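Local coordinates for F5/8 type C domain protein (Clostridium perfringens, PDB 7JRM), which probably binds carbohydrate through a CBM51-type module, as part of the zinc metalloprotease ZmpB, an O-glycopeptidase adapted to recognise and hydrolyse mucins, at residues T80-L86 with D220-L226; N405-I410 with E422-D427. All blocks are in the same frame, centred on the assembly; numbering follows the deposited sequence.

In the fold
From the N terminus the chain first forms a small Ig-like sheet that ends with strand 70-79, then passes directly into 80-86. Contact 1 closes a loop of 133 residues there, joining the first and last strands of the carbohydrate-binding module, whose calcium site lies within the enclosed chain. After 226 the chain continues into helices 232-242, 251-270 and 273-288 and later into a mixed sheet. Contact 2, between 405-410 and 422-427, closes a short hairpin at the edge of that sheet. The two contacts follow in series, neither nested nor crossed, with centres about 72 Å apart on opposite sides of the chain's centre.

Contact 1. Residues T80-L86 with D220-L226; sequences TDKETQL and DAKFRNL
Leu86 sets the tightly packed side of the pairing between 80-86 and 220-226. Its CD1 lies over one face of the Phe223 ring, 3.9 Å from the centroid and offset toward the rim, a CH-pi contact, while CD2 touches Ala221 CB. Phe146 and Leu202 close around Leu86, and Tyr143 stacks on Phe223, so Leu86 and Phe223 are buried in the module's interior. Thr84 and Phe223 form the antiparallel hydrogen-bonded pair, with Phe223 N 2.8 Å from Thr84 O and the return bond from Thr84 N to Phe223 O. The short strand 83-85 thereby adds to strand 215-224, so the two ends of the NPCBM/NEW2 carbohydrate-binding module are tied together in one antiparallel sheet.

The other face carries charge and opens toward solvent at Glu83. With its chain extended beyond CG (chi2 170°), Glu83 brings OE2 3.3 Å above the guanidinium plane of Arg224, over the centre; no N-H points at this oxygen, so the attraction is one of charge. Lys222 NZ meets Glu83 OE1 from above the carboxylate plane at 3.0 Å and also bonds Asp220 OD2. The Arg224 guanidinium has further partners: NE donates almost in the guanidinium plane to Thr80 OG1 at 2.8 Å, and NH2 pairs with Asp147. Toward Leu226, Asp81 N bonds Asn225 O and Asn225 N bonds Lys82 O, carrying the backbone pairing on, and water 1 links Lys82 N to Leu226 O.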
ATOM      1  N   THR A  80     -17.153 -11.567  -6.074  1.00 19.82           N
ATOM      2  CA  THR A  80     -17.101 -12.393  -4.877  1.00 19.37           C
ATOM      3  C   THR A  80     -15.691 -12.414  -4.299  1.00 20.01           C
ATOM      4  O   THR A  80     -14.741 -11.891  -4.886  1.00 17.59           O
ATOM      5  CB  THR A  80     -17.567 -13.823  -5.182  1.00 16.96           C
ATOM      6  OG1 THR A  80     -16.660 -14.434  -6.109  1.00 15.07           O
ATOM      7  CG2 THR A  80     -18.963 -13.808  -5.788  1.00 16.51           C
ATOM      8  N   ASP A  81     -15.566 -13.037  -3.126  1.00 17.67           N
ATOM      9  CA  ASP A  81     -14.286 -13.125  -2.433  1.00 19.25           C
ATOM     10  C   ASP A  81     -13.935 -14.571  -2.098  1.00 16.29           C
ATOM     11  O   ASP A  81     -13.272 -15.253  -2.887  1.00 19.80           O
ATOM     12  CB  ASP A  81     -14.308 -12.281  -1.157  1.00 18.18           C
ATOM     13  CG  ASP A  81     -12.947 -12.193  -0.490  1.00 21.88           C
ATOM     14  OD1 ASP A  81     -11.930 -12.399  -1.185  1.00 21.41           O
ATOM     15  OD2 ASP A  81     -12.894 -11.919   0.727  1.00 18.05           O
ATOM     16  N   LYS A  82     -14.371 -15.042  -0.932  1.00 15.23           N
ATOM     17  CA  LYS A  82     -14.032 -16.389  -0.491  1.00 19.61           C
ATOM     18  C   LYS A  82     -14.721 -17.434  -1.360  1.00 19.55           C
ATOM     19  O   LYS A  82     -15.889 -17.286  -1.734  1.00 18.72           O
ATOM     20  CB  LYS A  82     -14.424 -16.585   0.972  1.00 19.93           C
ATOM     21  CG  LYS A  82     -13.685 -15.682   1.947  1.00 23.30           C
ATOM     22  CD  LYS A  82     -12.192 -15.655   1.661  1.00 18.79           C
ATOM     23  CE  LYS A  82     -11.432 -14.983   2.792  1.00 28.22           C
ATOM     24  NZ  LYS A  82     -10.126 -14.431   2.335  1.00 20.46           N
ATOM     25  N   GLU A  83     -13.991 -18.500  -1.676  1.00 19.08           N
ATOM     26  CA  GLU A  83     -14.507 -19.588  -2.490  1.00 19.90           C
ATOM     27  C   GLU A  83     -14.326 -20.910  -1.760  1.00 23.55           C
ATOM     28  O   GLU A  83     -13.381 -21.089  -0.986  1.00 20.94           O
ATOM     29  CB  GLU A  83     -13.812 -19.646  -3.858  1.00 20.89           C
ATOM     30  CG  GLU A  83     -14.014 -18.402  -4.706  1.00 19.11           C
ATOM     31  CD  GLU A  83     -13.127 -18.379  -5.935  1.00 20.04           C
ATOM     32  OE1 GLU A  83     -12.339 -19.329  -6.121  1.00 14.47           O
ATOM     33  OE2 GLU A  83     -13.219 -17.408  -6.716  1.00 19.30           O
ATOM     34  N   THR A  84     -15.250 -21.835  -2.012  1.00 19.05           N
ATOM     35  CA  THR A  84     -15.224 -23.164  -1.413  1.00 20.25           C
ATOM     36  C   THR A  84     -15.491 -24.190  -2.502  1.00 17.27           C
ATOM     37  O   THR A  84     -16.573 -24.199  -3.096  1.00 20.75           O
ATOM     38  CB  THR A  84     -16.265 -23.295  -0.295  1.00 20.93           C
ATOM     39  OG1 THR A  84     -16.073 -22.253   0.669  1.00 16.77           O
ATOM     40  CG2 THR A  84     -16.137 -24.648   0.390  1.00 18.83           C
ATOM     41  N   GLN A  85     -14.507 -25.046  -2.764  1.00 15.71           N
ATOM     42  CA  GLN A  85     -14.684 -26.100  -3.751  1.00 19.12           C
ATOM     43  C   GLN A  85     -15.716 -27.109  -3.266  1.00 19.46           C
ATOM     44  O   GLN A  85     -15.735 -27.486  -2.092  1.00 18.48           O
ATOM     45  CB  GLN A  85     -13.353 -26.800  -4.029  1.00 18.87           C
ATOM     46  CG  GLN A  85     -12.340 -25.942  -4.766  1.00 17.17           C
ATOM     47  CD  GLN A  85     -12.600 -25.884  -6.259  1.00 21.49           C
ATOM     48  OE1 GLN A  85     -13.299 -26.733  -6.813  1.00 20.38           O
ATOM     49  NE2 GLN A  85     -12.036 -24.880  -6.920  1.00 16.23           N
ATOM     50  N   LEU A  86     -16.590 -27.538  -4.180  1.00 16.63           N
ATOM     51  CA  LEU A  86     -17.581 -28.549  -3.825  1.00 16.40           C
ATOM     52  C   LEU A  86     -16.913 -29.874  -3.482  1.00 17.08           C
ATOM     53  O   LEU A  86     -17.382 -30.607  -2.604  1.00 19.42           O
ATOM     54  CB  LEU A  86     -18.580 -28.729  -4.970  1.00 14.98           C
ATOM     55  CG  LEU A  86     -19.915 -27.994  -4.829  1.00 15.13           C
ATOM     56  CD1 LEU A  86     -19.697 -26.494  -4.701  1.00 16.54           C
ATOM     57  CD2 LEU A  86     -20.818 -28.305  -6.007  1.00 16.07           C
ATOM     58  N   ASP A 220     -13.978 -27.457 -11.563  1.00 15.58           N
ATOM     59  CA  ASP A 220     -13.769 -26.268 -10.736  1.00 17.96           C
ATOM     60  C   ASP A 220     -15.065 -25.802 -10.078  1.00 15.53           C
ATOM     61  O   ASP A 220     -15.227 -24.616  -9.780  1.00 16.71           O
ATOM     62  CB  ASP A 220     -13.140 -25.130 -11.547  1.00 17.14           C
ATOM     63  CG  ASP A 220     -12.132 -24.329 -10.745  1.00 28.10           C
ATOM     64  OD1 ASP A 220     -11.096 -24.902 -10.346  1.00 23.06           O
ATOM     65  OD2 ASP A 220     -12.374 -23.124 -10.520  1.00 29.35           O
ATOM     66  N   ALA A 221     -15.995 -26.730  -9.854  1.00 14.25           N
ATOM     67  CA  ALA A 221     -17.268 -26.395  -9.228  1.00 16.58           C
ATOM     68  C   ALA A 221     -17.037 -25.898  -7.808  1.00 17.15           C
ATOM     69  O   ALA A 221     -16.438 -26.599  -6.986  1.00 15.02           O
ATOM     70  CB  ALA A 221     -18.191 -27.612  -9.228  1.00 15.12           C
ATOM     71  N   LYS A 222     -17.513 -24.689  -7.521  1.00 16.64           N
ATOM     72  CA  LYS A 222     -17.211 -24.064  -6.242  1.00 15.47           C
ATOM     73  C   LYS A 222     -18.291 -23.054  -5.892  1.00 16.11           C
ATOM     74  O   LYS A 222     -18.939 -22.481  -6.773  1.00 16.91           O
ATOM     75  CB  LYS A 222     -15.841 -23.378  -6.274  1.00 16.27           C
ATOM     76  CG  LYS A 222     -15.731 -22.269  -7.311  1.00 19.38           C
ATOM     77  CD  LYS A 222     -14.316 -21.720  -7.393  1.00 20.24           C
ATOM     78  CE  LYS A 222     -14.147 -20.807  -8.597  1.00 24.37           C
ATOM     79  NZ  LYS A 222     -12.716 -20.467  -8.840  1.00 22.90           N
ATOM     80  N   PHE A 223     -18.478 -22.851  -4.592  1.00 15.39           N
ATOM     81  CA  PHE A 223     -19.298 -21.756  -4.102  1.00 14.84           C
ATOM     82  C   PHE A 223     -18.464 -20.484  -4.031  1.00 13.50           C
ATOM     83  O   PHE A 223     -17.247 -20.526  -3.837  1.00 15.58           O
ATOM     84  CB  PHE A 223     -19.866 -22.077  -2.719  1.00 16.74           C
ATOM     85  CG  PHE A 223     -20.971 -23.094  -2.733  1.00 19.46           C
ATOM     86  CD1 PHE A 223     -22.162 -22.836  -3.392  1.00 13.20           C
ATOM     87  CD2 PHE A 223     -20.823 -24.306  -2.078  1.00 15.72           C
ATOM     88  CE1 PHE A 223     -23.183 -23.769  -3.402  1.00 17.35           C
ATOM     89  CE2 PHE A 223     -21.840 -25.244  -2.085  1.00 14.95           C
ATOM     90  CZ  PHE A 223     -23.022 -24.974  -2.748  1.00 13.77           C
ATOM     91  N   ARG A 224     -19.129 -19.344  -4.200  1.00 17.23           N
ATOM     92  CA  ARG A 224     -18.470 -18.047  -4.117  1.00 16.61           C
ATOM     93  C   ARG A 224     -19.333 -17.113  -3.285  1.00 19.73           C
ATOM     94  O   ARG A 224     -20.531 -16.973  -3.547  1.00 17.87           O
ATOM     95  CB  ARG A 224     -18.225 -17.452  -5.508  1.00 19.78           C
ATOM     96  CG  ARG A 224     -17.402 -18.335  -6.432  1.00 16.79           C
ATOM     97  CD  ARG A 224     -17.352 -17.767  -7.839  1.00 16.47           C
ATOM     98  NE  ARG A 224     -16.584 -16.527  -7.905  1.00 18.18           N
ATOM     99  CZ  ARG A 224     -15.586 -16.312  -8.756  1.00 19.29           C
ATOM    100  NH1 ARG A 224     -14.941 -15.154  -8.746  1.00 17.39           N
ATOM    101  NH2 ARG A 224     -15.231 -17.256  -9.617  1.00 15.35           N
ATOM    102  N   ASN A 225     -18.725 -16.478  -2.287  1.00 18.90           N
ATOM    103  CA  ASN A 225     -19.439 -15.618  -1.357  1.00 20.56           C
ATOM    104  C   ASN A 225     -19.026 -14.164  -1.541  1.00 19.52           C
ATOM    105  O   ASN A 225     -17.881 -13.863  -1.889  1.00 18.23           O
ATOM    106  CB  ASN A 225     -19.185 -16.043   0.091  1.00 21.06           C
ATOM    107  CG  ASN A 225     -20.095 -17.167   0.535  1.00 23.17           C
ATOM    108  OD1 ASN A 225     -20.776 -17.785  -0.282  1.00 24.22           O
ATOM    109  ND2 ASN A 225     -20.115 -17.437   1.835  1.00 28.64           N
ATOM    110  N   LEU A 226     -19.978 -13.266  -1.300  1.00 17.85           N
ATOM    111  CA  LEU A 226     -19.674 -11.843  -1.304  1.00 20.25           C
ATOM    112  C   LEU A 226     -18.687 -11.518  -0.189  1.00 23.13           C
ATOM    113  O   LEU A 226     -18.649 -12.181   0.852  1.00 15.81           O
ATOM    114  CB  LEU A 226     -20.953 -11.021  -1.135  1.00 20.22           C
ATOM    115  CG  LEU A 226     -22.082 -11.312  -2.127  1.00 20.95           C
ATOM    116  CD1 LEU A 226     -23.265 -10.386  -1.886  1.00 25.09           C
ATOM    117  CD2 LEU A 226     -21.582 -11.189  -3.557  1.00 21.51           C
TER
HETATM  118  O   HOH W   1     -16.383 -13.840   1.230  1.00 20.12           O
HETATM  119  O   HOH W   2     -11.623 -17.489  -8.584  1.00 23.82           O

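Contact 2. Residues N405-I410 with E422-D427; sequences NVAKTI and EQDAKD
With CG anti to the backbone N (chi1 -172°), the amide of Asn405 swings across to the end of 422-427, while Asp427, its CG beside the backbone N (chi1 -77°), turns its carboxylate back to meet it. The two side chains run alongside one another in opposite senses, amide and carboxylate turned 34° from coplanar. Asn405 ND2 donates to the anti lone pair of Asp427 OD1 at 3.0 Å, and a weak bond reaches Lys426 O. The other end of the amide is also engaged: Asn405 OD1 accepts from Ala407 N, 3.1 Å away and above the carbonyl plane, forming an Asx turn, and from Val398 N. Bonds at both ends probably fix the rotation of the amide.

Further along, the contact becomes apolar. Ala425 CB packs against Ala407 CB at 3.6 Å and against Ile410 CG1 at 3.7 Å, with Ile410 reaching on to Val445 of strand 440-449. At the exposed end, the methyl CG2 of Thr409 rests against Glu422 CD at 3.5 Å, the two side chains crossing at a slant; the carboxylate itself is engaged through OE1 by Arg411.

Ile410 and Gln423 form the antiparallel hydrogen-bonded pair, Gln423 N lying 3.0 Å from Ile410 O and Ile410 N giving a longer return bond to Gln423 O. Ala425 N adds a more bent bond to Lys408 O. On the far side of strand 407-413, Lys408 and Thr409 both face Leu446 in a classic beta bulge. The paired strands 407-413 and 419-424 form an antiparallel beta hairpin, its open end tied by Asn405 and Asp427, with 419-424 an outermost strand of the C-terminal mixed sheet.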
ATOM      1  N   ASN A 405      29.136  14.430  21.893  1.00 32.67           N
ATOM      2  CA  ASN A 405      30.298  15.243  22.227  1.00 30.90           C
ATOM      3  C   ASN A 405      31.486  14.808  21.379  1.00 33.14           C
ATOM      4  O   ASN A 405      31.898  13.642  21.423  1.00 31.76           O
ATOM      5  CB  ASN A 405      30.621  15.120  23.714  1.00 35.79           C
ATOM      6  CG  ASN A 405      31.697  16.092  24.161  1.00 37.66           C
ATOM      7  OD1 ASN A 405      32.138  16.947  23.392  1.00 34.83           O
ATOM      8  ND2 ASN A 405      32.124  15.966  25.412  1.00 39.82           N
ATOM      9  N   VAL A 406      32.037  15.739  20.605  1.00 27.11           N
ATOM     10  CA  VAL A 406      33.144  15.449  19.705  1.00 33.91           C
ATOM     11  C   VAL A 406      34.436  16.118  20.176  1.00 35.69           C
ATOM     12  O   VAL A 406      35.366  16.288  19.391  1.00 34.50           O
ATOM     13  CB  VAL A 406      32.806  15.848  18.259  1.00 35.79           C
ATOM     14  CG1 VAL A 406      31.666  14.992  17.727  1.00 34.66           C
ATOM     15  CG2 VAL A 406      32.449  17.325  18.185  1.00 31.44           C
ATOM     16  N   ALA A 407      34.506  16.501  21.449  1.00 35.36           N
ATOM     17  CA  ALA A 407      35.719  17.103  21.982  1.00 36.98           C
ATOM     18  C   ALA A 407      36.845  16.077  22.024  1.00 40.25           C
ATOM     19  O   ALA A 407      36.631  14.909  22.366  1.00 40.37           O
ATOM     20  CB  ALA A 407      35.463  17.672  23.376  1.00 38.91           C
ATOM     21  N   LYS A 408      38.054  16.518  21.676  1.00 41.32           N
ATOM     22  CA  LYS A 408      39.191  15.620  21.507  1.00 41.15           C
ATOM     23  C   LYS A 408      40.279  15.885  22.542  1.00 43.61           C
ATOM     24  O   LYS A 408      40.525  15.040  23.405  1.00 45.85           O
ATOM     25  CB  LYS A 408      39.748  15.742  20.086  1.00 38.67           C
ATOM     26  CG  LYS A 408      38.766  15.343  18.998  1.00 40.39           C
ATOM     27  CD  LYS A 408      38.183  13.964  19.262  1.00 41.58           C
ATOM     28  CE  LYS A 408      37.127  13.607  18.230  1.00 39.77           C
ATOM     29  NZ  LYS A 408      36.195  12.559  18.729  1.00 35.29           N
ATOM     30  N   THR A 409      40.946  17.035  22.480  1.00 45.05           N
ATOM     31  CA  THR A 409      42.132  17.300  23.283  1.00 43.24           C
ATOM     32  C   THR A 409      41.892  18.485  24.206  1.00 48.81           C
ATOM     33  O   THR A 409      41.468  19.554  23.756  1.00 45.02           O
ATOM     34  CB  THR A 409      43.346  17.567  22.388  1.00 48.82           C
ATOM     35  OG1 THR A 409      43.658  16.387  21.637  1.00 49.55           O
ATOM     36  CG2 THR A 409      44.553  17.962  23.224  1.00 51.41           C
ATOM     37  N   ILE A 410      42.171  18.290  25.493  1.00 49.15           N
ATOM     38  CA  ILE A 410      42.137  19.350  26.494  1.00 45.49           C
ATOM     39  C   ILE A 410      43.579  19.674  26.854  1.00 44.19           C
ATOM     40  O   ILE A 410      44.267  18.859  27.481  1.00 50.22           O
ATOM     41  CB  ILE A 410      41.341  18.940  27.739  1.00 45.37           C
ATOM     42  CG1 ILE A 410      39.903  18.585  27.368  1.00 44.52           C
ATOM     43  CG2 ILE A 410      41.369  20.053  28.779  1.00 44.58           C
ATOM     44  CD1 ILE A 410      39.066  19.772  26.975  1.00 39.14           C
ATOM     45  N   GLU A 422      48.086  18.170  29.266  1.00 52.10           N
ATOM     46  CA  GLU A 422      47.236  17.745  28.163  1.00 49.48           C
ATOM     47  C   GLU A 422      46.646  16.387  28.513  1.00 47.84           C
ATOM     48  O   GLU A 422      47.338  15.536  29.077  1.00 53.74           O
ATOM     49  CB  GLU A 422      48.022  17.674  26.848  1.00 51.47           C
ATOM     50  CG  GLU A 422      47.204  17.215  25.654  1.00 51.91           C
ATOM     51  CD  GLU A 422      47.889  17.507  24.334  1.00 57.18           C
ATOM     52  OE1 GLU A 422      48.328  18.659  24.132  1.00 57.57           O
ATOM     53  OE2 GLU A 422      47.986  16.585  23.497  1.00 59.99           O
ATOM     54  N   GLN A 423      45.371  16.194  28.184  1.00 50.42           N
ATOM     55  CA  GLN A 423      44.673  14.962  28.525  1.00 51.35           C
ATOM     56  C   GLN A 423      43.556  14.722  27.517  1.00 50.65           C
ATOM     57  O   GLN A 423      43.368  15.489  26.568  1.00 49.86           O
ATOM     58  CB  GLN A 423      44.122  15.021  29.953  1.00 47.02           C
ATOM     59  CG  GLN A 423      42.999  16.029  30.138  1.00 49.98           C
ATOM     60  CD  GLN A 423      42.933  16.574  31.550  1.00 53.15           C
ATOM     61  OE1 GLN A 423      43.946  16.662  32.242  1.00 54.59           O
ATOM     62  NE2 GLN A 423      41.734  16.944  31.985  1.00 55.51           N
ATOM     63  N   ASP A 424      42.812  13.640  27.733  1.00 46.56           N
ATOM     64  CA  ASP A 424      41.675  13.312  26.889  1.00 47.57           C
ATOM     65  C   ASP A 424      40.454  14.121  27.308  1.00 46.64           C
ATOM     66  O   ASP A 424      40.254  14.422  28.488  1.00 43.12           O
ATOM     67  CB  ASP A 424      41.365  11.816  26.962  1.00 46.68           C
ATOM     68  CG  ASP A 424      42.206  10.998  26.004  1.00 49.31           C
ATOM     69  OD1 ASP A 424      43.194  11.540  25.464  1.00 47.01           O
ATOM     70  OD2 ASP A 424      41.881   9.811  25.790  1.00 47.24           O
ATOM     71  N   ALA A 425      39.629  14.468  26.323  1.00 46.31           N
ATOM     72  CA  ALA A 425      38.474  15.324  26.549  1.00 42.57           C
ATOM     73  C   ALA A 425      37.265  14.496  26.961  1.00 45.07           C
ATOM     74  O   ALA A 425      36.912  13.519  26.291  1.00 50.08           O
ATOM     75  CB  ALA A 425      38.151  16.136  25.295  1.00 44.08           C
ATOM     76  N   LYS A 426      36.637  14.890  28.067  1.00 42.90           N
ATOM     77  CA  LYS A 426      35.361  14.321  28.476  1.00 41.41           C
ATOM     78  C   LYS A 426      34.298  15.411  28.444  1.00 38.75           C
ATOM     79  O   LYS A 426      34.474  16.432  27.771  1.00 38.76           O
ATOM     80  CB  LYS A 426      35.460  13.695  29.869  1.00 41.68           C
ATOM     81  CG  LYS A 426      36.635  12.744  30.044  1.00 48.06           C
ATOM     82  CD  LYS A 426      36.523  11.546  29.114  1.00 49.00           C
ATOM     83  CE  LYS A 426      37.855  11.233  28.450  1.00 48.64           C
ATOM     84  NZ  LYS A 426      38.021   9.776  28.187  1.00 48.99           N
ATOM     85  N   ASP A 427      33.194  15.213  29.167  1.00 36.96           N
ATOM     86  CA  ASP A 427      32.155  16.235  29.200  1.00 40.32           C
ATOM     87  C   ASP A 427      32.600  17.465  29.981  1.00 41.37           C
ATOM     88  O   ASP A 427      32.216  18.588  29.639  1.00 43.65           O
ATOM     89  CB  ASP A 427      30.869  15.660  29.792  1.00 39.07           C
ATOM     90  CG  ASP A 427      30.113  14.791  28.806  1.00 37.35           C
ATOM     91  OD1 ASP A 427      30.524  14.732  27.628  1.00 42.19           O
ATOM     92  OD2 ASP A 427      29.107  14.168  29.207  1.00 42.78           O
TER